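Local coordinates for protein translation initiation factor eIF2B subunit gamma (PDB 5B04) that serves as a component of the eIF2B complex, which catalyses exchange of GDP for GTP on the gamma subunit of initiation factor eIF2, at residues E[193-198]-E[231-236]; E[174-179]-E[317-322]; E[236-241]-E[323-328]. The protein carries 3 engineered substitutions. One frame throughout, in Å; residues are numbered along the deposited sequence.

Interaction 1: E[193-198]-E[231-236]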
loop_
_atom_site.group_PDB
_atom_site.type_symbol
_atom_site.label_atom_id
_atom_site.label_comp_id
_atom_site.label_asym_id
_atom_site.label_seq_id
_atom_site.Cartn_x
_atom_site.Cartn_y
_atom_site.Cartn_z
ATOM N N LYS E 193 2.036 36.904 -60.162
ATOM C CA LYS E 193 1.503 36.478 -58.878
ATOM C C LYS E 193 0.688 35.202 -59.036
ATOM O O LYS E 193 0.225 34.877 -60.130
ATOM C CB LYS E 193 0.654 37.583 -58.251
ATOM C CG LYS E 193 1.216 38.101 -56.942
ATOM C CD LYS E 193 0.152 38.781 -56.102
ATOM C CE LYS E 193 0.701 39.146 -54.733
ATOM N NZ LYS E 193 2.149 39.491 -54.795
ATOM N N GLN E 194 0.516 34.483 -57.934
ATOM C CA GLN E 194 -0.125 33.176 -57.958
ATOM C C GLN E 194 -0.895 32.942 -56.672
ATOM O O GLN E 194 -0.455 33.354 -55.609
ATOM C CB GLN E 194 0.923 32.084 -58.151
ATOM C CG GLN E 194 2.223 32.372 -57.415
ATOM C CD GLN E 194 3.285 31.323 -57.661
ATOM O OE1 GLN E 194 4.418 31.645 -58.019
ATOM N NE2 GLN E 194 2.929 30.060 -57.459
ATOM N N LEU E 195 -2.038 32.272 -56.770
ATOM C CA LEU E 195 -2.862 32.005 -55.598
ATOM C C LEU E 195 -2.897 30.518 -55.262
ATOM O O LEU E 195 -3.210 29.684 -56.112
ATOM C CB LEU E 195 -4.278 32.536 -55.819
ATOM C CG LEU E 195 -5.341 32.224 -54.765
ATOM C CD1 LEU E 195 -4.853 32.512 -53.365
ATOM C CD2 LEU E 195 -6.559 33.057 -55.051
ATOM N N ILE E 196 -2.579 30.198 -54.011
ATOM C CA ILE E 196 -2.508 28.814 -53.561
ATOM C C ILE E 196 -3.473 28.535 -52.412
ATOM O O ILE E 196 -3.366 29.128 -51.338
ATOM C CB ILE E 196 -1.080 28.451 -53.113
ATOM C CG1 ILE E 196 -0.098 28.628 -54.273
ATOM C CG2 ILE E 196 -1.032 27.028 -52.585
ATOM C CD1 ILE E 196 -0.476 27.850 -55.513
ATOM N N GLY E 197 -4.414 27.627 -52.647
ATOM C CA GLY E 197 -5.362 27.224 -51.625
ATOM C C GLY E 197 -5.029 25.860 -51.052
ATOM O O GLY E 197 -5.181 24.844 -51.728
ATOM N N ILE E 198 -4.571 25.834 -49.805
ATOM C CA ILE E 198 -4.188 24.583 -49.156
ATOM C C ILE E 198 -5.053 24.297 -47.934
ATOM O O ILE E 198 -5.632 25.211 -47.346
ATOM C CB ILE E 198 -2.705 24.597 -48.734
ATOM C CG1 ILE E 198 -2.403 25.815 -47.855
ATOM C CG2 ILE E 198 -1.806 24.589 -49.957
ATOM C CD1 ILE E 198 -2.280 25.498 -46.377
ATOM N N VAL E 231 -10.701 25.987 -46.534
ATOM C CA VAL E 231 -9.569 26.189 -47.432
ATOM C C VAL E 231 -8.882 27.524 -47.153
ATOM O O VAL E 231 -9.538 28.561 -47.068
ATOM C CB VAL E 231 -10.000 26.152 -48.915
ATOM C CG1 VAL E 231 -8.778 26.139 -49.822
ATOM C CG2 VAL E 231 -10.887 24.948 -49.190
ATOM N N THR E 232 -7.560 27.491 -47.012
ATOM C CA THR E 232 -6.781 28.700 -46.769
ATOM C C THR E 232 -6.184 29.241 -48.068
ATOM O O THR E 232 -5.466 28.531 -48.768
ATOM C CB THR E 232 -5.646 28.445 -45.757
ATOM O OG1 THR E 232 -6.200 28.264 -44.448
ATOM C CG2 THR E 232 -4.677 29.617 -45.729
ATOM N N LEU E 233 -6.479 30.501 -48.379
ATOM C CA LEU E 233 -5.996 31.123 -49.611
ATOM C C LEU E 233 -4.742 31.973 -49.385
ATOM O O LEU E 233 -4.591 32.618 -48.348
ATOM C CB LEU E 233 -7.102 31.969 -50.241
ATOM C CG LEU E 233 -8.260 31.167 -50.838
ATOM C CD1 LEU E 233 -9.342 32.089 -51.381
ATOM C CD2 LEU E 233 -7.744 30.237 -51.925
ATOM N N ASN E 234 -3.855 31.969 -50.380
ATOM C CA ASN E 234 -2.546 32.618 -50.293
ATOM C C ASN E 234 -1.984 33.037 -51.659
ATOM O O ASN E 234 -1.540 32.182 -52.422
ATOM C CB ASN E 234 -1.538 31.673 -49.622
ATOM C CG ASN E 234 -1.428 31.881 -48.124
ATOM O OD1 ASN E 234 -0.806 32.839 -47.665
ATOM N ND2 ASN E 234 -2.004 30.965 -47.354
ATOM N N THR E 235 -1.997 34.332 -51.981
ATOM C CA THR E 235 -1.207 34.808 -53.123
ATOM C C THR E 235 0.117 35.355 -52.597
ATOM O O THR E 235 0.858 36.034 -53.306
ATOM C CB THR E 235 -1.922 35.903 -53.977
ATOM O OG1 THR E 235 -1.646 37.208 -53.449
ATOM C CG2 THR E 235 -3.424 35.671 -54.061
ATOM N N ASN E 236 0.379 35.073 -51.324
ATOM C CA ASN E 236 1.628 35.440 -50.673
ATOM C C ASN E 236 2.706 34.412 -50.965
ATOM O O ASN E 236 3.868 34.582 -50.597
ATOM C CB ASN E 236 1.425 35.567 -49.162
ATOM C CG ASN E 236 2.584 36.257 -48.471
ATOM O OD1 ASN E 236 3.341 37.003 -49.092
ATOM N ND2 ASN E 236 2.745 35.987 -47.181
#
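I198 and T232 face each other as an antiparallel hydrogen-bonded pair, the most regular part of this contact. I198 N reaches T232 O at 3.0 Å, while T232 N returns a bond of 3.0 Å to I198 O. A third backbone bond, I196 N to N234 O at 2.7 Å, belongs to a less regular part of the pairing. Between these bonds G197 CA gives a CA-H...O contact to T232 O, and T235 CA makes another to Q194 O.

The apolar contacts centre on L195 and G197. L195 turns CG anti to its own amide nitrogen (chi1 174°), which carries CD1 over the opposite strand to 3.9 Å from L233 CB. L233 CD2 rests 3.9 Å from G197 CA; having no side chain, G197 lets L233 and V231 lie close against its backbone.

T235 serves two neighbours. Its methyl CG2 sits 3.7 Å from L195 CB, and its OG1 lies 3.6 Å from CD of K193, whose aliphatic chain crosses T235 at about a right angle. A glycine here, lacking CG2 and OG1, would probably open a gap beside L195 CB and take away a surface the K193 chain lies against. Among the polar side chains, T232 OG1 bonds to E200 and to K181 of the epsilon subunit.

Such an antiparallel pair belongs to the mixed sheet of the nucleotidyltransferase-like domain, and V231, L233 and N234 also ladder with a strand of the epsilon subunit, so the sheet continues across the interface.

Interaction 2: E[174-179]-E[317-322]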
loop_
_atom_site.group_PDB
_atom_site.type_symbol
_atom_site.label_atom_id
_atom_site.label_comp_id
_atom_site.label_asym_id
_atom_site.label_seq_id
_atom_site.Cartn_x
_atom_site.Cartn_y
_atom_site.Cartn_z
ATOM N N TYR E 174 6.172 25.540 -51.346
ATOM C CA TYR E 174 5.856 26.943 -51.576
ATOM C C TYR E 174 6.537 27.800 -50.515
ATOM O O TYR E 174 7.080 27.276 -49.544
ATOM C CB TYR E 174 4.344 27.165 -51.571
ATOM C CG TYR E 174 3.640 26.512 -52.739
ATOM C CD1 TYR E 174 3.207 25.195 -52.666
ATOM C CD2 TYR E 174 3.417 27.211 -53.918
ATOM C CE1 TYR E 174 2.566 24.593 -53.733
ATOM C CE2 TYR E 174 2.778 26.618 -54.989
ATOM C CZ TYR E 174 2.354 25.311 -54.892
ATOM O OH TYR E 174 1.716 24.718 -55.958
ATOM N N SER E 175 6.506 29.116 -50.702
ATOM C CA SER E 175 7.254 30.015 -49.830
ATOM C C SER E 175 6.810 31.467 -49.977
ATOM O O SER E 175 6.243 31.844 -51.001
ATOM C CB SER E 175 8.749 29.899 -50.131
ATOM O OG SER E 175 9.020 30.222 -51.483
ATOM N N PRO E 176 7.066 32.290 -48.944
ATOM C CA PRO E 176 6.802 33.729 -49.040
ATOM C C PRO E 176 7.602 34.371 -50.168
ATOM O O PRO E 176 8.798 34.109 -50.295
ATOM C CB PRO E 176 7.258 34.263 -47.678
ATOM C CG PRO E 176 7.173 33.094 -46.763
ATOM C CD PRO E 176 7.527 31.903 -47.598
ATOM N N VAL E 177 6.945 35.194 -50.980
ATOM C CA VAL E 177 7.613 35.858 -52.092
ATOM C C VAL E 177 8.629 36.873 -51.576
ATOM O O VAL E 177 8.454 37.444 -50.499
ATOM C CB VAL E 177 6.606 36.572 -53.018
ATOM C CG1 VAL E 177 7.219 36.813 -54.389
ATOM C CG2 VAL E 177 5.338 35.753 -53.154
ATOM N N LEU E 178 9.697 37.081 -52.340
ATOM C CA LEU E 178 10.679 38.109 -52.017
ATOM C C LEU E 178 10.018 39.481 -52.071
ATOM O O LEU E 178 9.069 39.688 -52.826
ATOM C CB LEU E 178 11.872 38.051 -52.975
ATOM C CG LEU E 178 12.996 37.056 -52.670
ATOM C CD1 LEU E 178 12.502 35.620 -52.675
ATOM C CD2 LEU E 178 14.142 37.228 -53.653
ATOM N N LYS E 179 10.535 40.361 -51.229
ATOM C CA LYS E 179 10.046 41.707 -51.103
ATOM C C LYS E 179 10.864 42.746 -51.857
ATOM O O LYS E 179 10.530 43.920 -51.838
ATOM C CB LYS E 179 9.951 42.074 -49.632
ATOM C CG LYS E 179 9.099 41.107 -48.831
ATOM C CD LYS E 179 8.167 41.825 -47.873
ATOM C CE LYS E 179 6.887 42.251 -48.566
ATOM N NZ LYS E 179 5.813 41.246 -48.367
ATOM N N GLY E 317 1.074 20.591 -50.140
ATOM C CA GLY E 317 1.960 21.731 -50.223
ATOM C C GLY E 317 2.683 21.903 -48.905
ATOM O O GLY E 317 2.168 21.526 -47.853
ATOM N N ILE E 318 3.887 22.455 -48.961
ATOM C CA ILE E 318 4.631 22.765 -47.750
ATOM C C ILE E 318 5.224 24.165 -47.863
ATOM O O ILE E 318 5.870 24.505 -48.853
ATOM C CB ILE E 318 5.740 21.726 -47.475
ATOM C CG1 ILE E 318 6.632 22.180 -46.317
ATOM C CG2 ILE E 318 6.563 21.465 -48.721
ATOM C CD1 ILE E 318 7.760 21.220 -46.005
ATOM N N ILE E 319 5.059 24.964 -46.827
ATOM C CA ILE E 319 5.490 26.334 -46.852
ATOM C C ILE E 319 6.557 26.552 -45.823
ATOM O O ILE E 319 6.404 26.173 -44.698
ATOM C CB ILE E 319 4.315 27.239 -46.531
ATOM C CG1 ILE E 319 3.283 27.135 -47.631
ATOM C CG2 ILE E 319 4.759 28.678 -46.427
ATOM C CD1 ILE E 319 2.009 26.467 -47.210
ATOM N N CYS E 320 7.641 27.186 -46.218
ATOM C CA CYS E 320 8.731 27.484 -45.310
ATOM C C CYS E 320 8.550 28.780 -44.542
ATOM O O CYS E 320 7.564 29.458 -44.681
ATOM C CB CYS E 320 10.032 27.563 -46.070
ATOM S SG CYS E 320 11.389 28.160 -45.039
ATOM N N SER E 321 9.534 29.109 -43.717
ATOM C CA SER E 321 9.610 30.442 -43.160
ATOM C C SER E 321 10.678 31.300 -43.852
ATOM O O SER E 321 10.387 32.391 -44.307
ATOM C CB SER E 321 9.885 30.368 -41.652
ATOM O OG SER E 321 10.033 31.633 -41.021
ATOM N N ARG E 322 11.903 30.795 -43.970
ATOM C CA ARG E 322 12.972 31.554 -44.625
ATOM C C ARG E 322 13.805 30.821 -45.653
ATOM O O ARG E 322 13.793 29.605 -45.737
ATOM C CB ARG E 322 13.793 32.328 -43.593
ATOM C CG ARG E 322 13.041 33.421 -42.874
ATOM C CD ARG E 322 13.958 34.146 -41.920
ATOM N NE ARG E 322 13.255 35.159 -41.158
ATOM C CZ ARG E 322 13.799 35.859 -40.174
ATOM N NH1 ARG E 322 15.067 35.672 -39.864
ATOM N NH2 ARG E 322 13.090 36.769 -39.535
#
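Y174 and I319 adopt matching first torsions, each placing its gamma carbon anti to the carbonyl carbon (chi1 -67° for CG of Y174, -65° for CG1 of I319). Both side chains rise from the same face of the sheet, and Y174 CB meets I319 CG1 at 4.1 Å. The other branch of I319, CG2, points along the strand to 4.4 Å from P176 CD. A beta-branched isoleucine thus fills both positions with one residue. The tyrosine ring comes to G317 edge-on, its CD1 4.4 Å from G317 CA, which lies near the ring plane; a glycine suits a site beside so large a ring.

The backbones run parallel, 28° apart in direction, and Y174 straddles I319 in the usual parallel manner. Y174 N bonds to I318 O at 2.7 Å and nearly straight, whereas the return bond from C320 N to Y174 O is weak at 3.4 Å. I319 CA adds a CA-H...O contact to the same carbonyl. Here strand 315-319, well over a hundred residues further on, joins strand 170-176 in the mixed sheet of the nucleotidyltransferase-like domain, with strand 230-245 antiparallel on the other flank of 170-176.

P176 follows where the pairing stops. Proline has no N-H to continue the pairing, and its ring lies against the loop that follows strand 315-319: CD lies 3.8 Å from C320 O, and CG is 4.1 Å from S321 O. S175 directs its OG to N324 O. Y174 also packs on L266, and I319 on L237.

Interaction 3: E[236-241]-E[323-328]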
loop_
_atom_site.group_PDB
_atom_site.type_symbol
_atom_site.label_atom_id
_atom_site.label_comp_id
_atom_site.label_asym_id
_atom_site.label_seq_id
_atom_site.Cartn_x
_atom_site.Cartn_y
_atom_site.Cartn_z
ATOM N N ASN E 236 0.379 35.073 -51.324
ATOM C CA ASN E 236 1.628 35.440 -50.673
ATOM C C ASN E 236 2.706 34.412 -50.965
ATOM O O ASN E 236 3.868 34.582 -50.597
ATOM C CB ASN E 236 1.425 35.567 -49.162
ATOM C CG ASN E 236 2.584 36.257 -48.471
ATOM O OD1 ASN E 236 3.341 37.003 -49.092
ATOM N ND2 ASN E 236 2.745 35.987 -47.181
ATOM N N LEU E 237 2.304 33.337 -51.632
ATOM C CA LEU E 237 3.195 32.219 -51.880
ATOM C C LEU E 237 3.618 32.136 -53.339
ATOM O O LEU E 237 2.835 32.416 -54.245
ATOM C CB LEU E 237 2.523 30.915 -51.456
ATOM C CG LEU E 237 2.116 30.887 -49.984
ATOM C CD1 LEU E 237 1.426 29.580 -49.642
ATOM C CD2 LEU E 237 3.326 31.116 -49.090
ATOM N N SER E 238 4.874 31.757 -53.549
ATOM C CA SER E 238 5.397 31.504 -54.882
ATOM C C SER E 238 6.022 30.116 -54.914
ATOM O O SER E 238 6.516 29.629 -53.897
ATOM C CB SER E 238 6.422 32.567 -55.280
ATOM O OG SER E 238 7.518 32.580 -54.382
ATOM N N ASP E 239 5.995 29.476 -56.077
ATOM C CA ASP E 239 6.534 28.130 -56.202
ATOM C C ASP E 239 8.058 28.138 -56.141
ATOM O O ASP E 239 8.715 28.878 -56.871
ATOM C CB ASP E 239 6.064 27.480 -57.505
ATOM C CG ASP E 239 6.626 26.085 -57.692
ATOM O OD1 ASP E 239 6.728 25.344 -56.690
ATOM O OD2 ASP E 239 6.969 25.730 -58.839
ATOM N N ALA E 240 8.612 27.309 -55.263
ATOM C CA ALA E 240 10.058 27.183 -55.133
ATOM C C ALA E 240 10.594 26.156 -56.123
ATOM O O ALA E 240 11.777 25.811 -56.098
ATOM C CB ALA E 240 10.431 26.798 -53.711
ATOM N N HIS E 241 9.704 25.684 -56.993
ATOM C CA HIS E 241 9.992 24.637 -57.973
ATOM C C HIS E 241 10.696 23.433 -57.357
ATOM O O HIS E 241 11.525 22.789 -58.000
ATOM C CB HIS E 241 10.824 25.184 -59.132
ATOM C CG HIS E 241 10.650 24.429 -60.413
ATOM N ND1 HIS E 241 11.429 23.342 -60.747
ATOM C CD2 HIS E 241 9.789 24.607 -61.443
ATOM C CE1 HIS E 241 11.053 22.882 -61.928
ATOM N NE2 HIS E 241 10.060 23.631 -62.371
ATOM N N ALA E 323 14.576 31.610 -46.382
ATOM C CA ALA E 323 15.627 31.161 -47.270
ATOM C C ALA E 323 15.376 30.433 -48.559
ATOM O O ALA E 323 16.325 30.190 -49.275
ATOM C CB ALA E 323 16.601 30.375 -46.418
ATOM N N ASN E 324 14.132 30.107 -48.886
ATOM C CA ASN E 324 13.894 29.421 -50.150
ATOM C C ASN E 324 12.948 30.024 -51.171
ATOM O O ASN E 324 11.749 30.055 -51.014
ATOM C CB ASN E 324 13.706 27.908 -49.919
ATOM C CG ASN E 324 12.352 27.378 -50.325
ATOM O OD1 ASN E 324 11.916 27.545 -51.443
ATOM N ND2 ASN E 324 11.699 26.722 -49.415
ATOM N N ASN E 325 13.550 30.370 -52.279
ATOM C CA ASN E 325 12.892 30.725 -53.539
ATOM C C ASN E 325 13.853 30.615 -54.723
ATOM O O ASN E 325 14.908 29.993 -54.612
ATOM C CB ASN E 325 12.297 32.134 -53.469
ATOM C CG ASN E 325 10.793 32.119 -53.243
ATOM O OD1 ASN E 325 10.103 31.184 -53.653
ATOM N ND2 ASN E 325 10.280 33.152 -52.586
ATOM N N LEU E 326 13.412 31.069 -55.887
ATOM C CA LEU E 326 14.183 30.875 -57.103
ATOM C C LEU E 326 14.290 32.108 -57.948
ATOM O O LEU E 326 13.390 32.925 -57.960
ATOM C CB LEU E 326 13.622 29.742 -57.953
ATOM C CG LEU E 326 12.174 29.673 -58.408
ATOM C CD1 LEU E 326 11.534 31.037 -58.487
ATOM C CD2 LEU E 326 12.024 28.930 -59.722
ATOM N N PRO E 327 15.485 32.229 -58.671
ATOM C CA PRO E 327 15.485 33.343 -59.602
ATOM C C PRO E 327 15.234 32.925 -61.025
ATOM O O PRO E 327 16.126 32.463 -61.696
ATOM C CB PRO E 327 16.899 33.843 -59.501
ATOM C CG PRO E 327 17.692 32.626 -59.499
ATOM C CD PRO E 327 16.887 31.599 -58.784
ATOM N N ASN E 328 14.020 33.138 -61.483
ATOM C CA ASN E 328 13.684 33.047 -62.880
ATOM C C ASN E 328 13.580 34.441 -63.452
ATOM O O ASN E 328 13.940 34.684 -64.579
ATOM C CB ASN E 328 12.365 32.317 -63.070
ATOM C CG ASN E 328 11.408 32.551 -61.938
ATOM O OD1 ASN E 328 11.790 33.104 -60.922
ATOM N ND2 ASN E 328 10.179 32.126 -62.092
#
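A240 and N325 bring the two backbones nearest, CA to CA 4.8 Å, with the touching parts heading 78° apart, so that the loop 323-328 crosses the strand rather than pairing with it. That strand is part of 230-245, in the mixed sheet of the nucleotidyltransferase-like domain; the loop leads from strand 315-319 toward helix 332-338. The backbones of S238 and A240 are bonded to strand 170-176, and the loop is met mainly by side chains.

The polar link is S238 OG donating to N325 OD1 at 3.0 Å. With chi1 at 60°, the hydroxyl sits between the backbone N and the carbonyl carbon of S238, facing the loop. It meets the amide oxygen from the side, at a C=O...donor angle of 102° and tilted from the carbonyl plane. A short hydroxyl and a short amide suit a close gap between strand and loop, the serine donating to the amide oxygen. N325 also packs on L178.

Beyond N325 the contact is made by the hydrocarbon chain of L326, laid against backbone and the CB of H241. L326 points toward the strand and packs on D149 as well, a place where a branched hydrocarbon chain can cover backbone. Its CG lies 3.9 Å from D239 O, and its methyl CD2 touches H241 CB at 4.0 Å.

All three contacts build on one mixed sheet. Interactions 1 and 3 use successive parts of strand 230-245 and share N236; interaction 2 adds strand 170-176, its neighbour. Interactions 1 and 3 are largely buried, 1 also against the epsilon subunit, while interaction 2 is only partly so and no other chain of the assembly touches it. Chemistry follows position: antiparallel ladder in 1, a single parallel bridge in 2, and side chains from a crossing loop in 3. Interactions 2 and 3 lie closest, centres about 7 Å apart, and S175 O to S238 N (2.9 Å) joins them. I196 CD1 packs on Y174 CE2 between interactions 1 and 2.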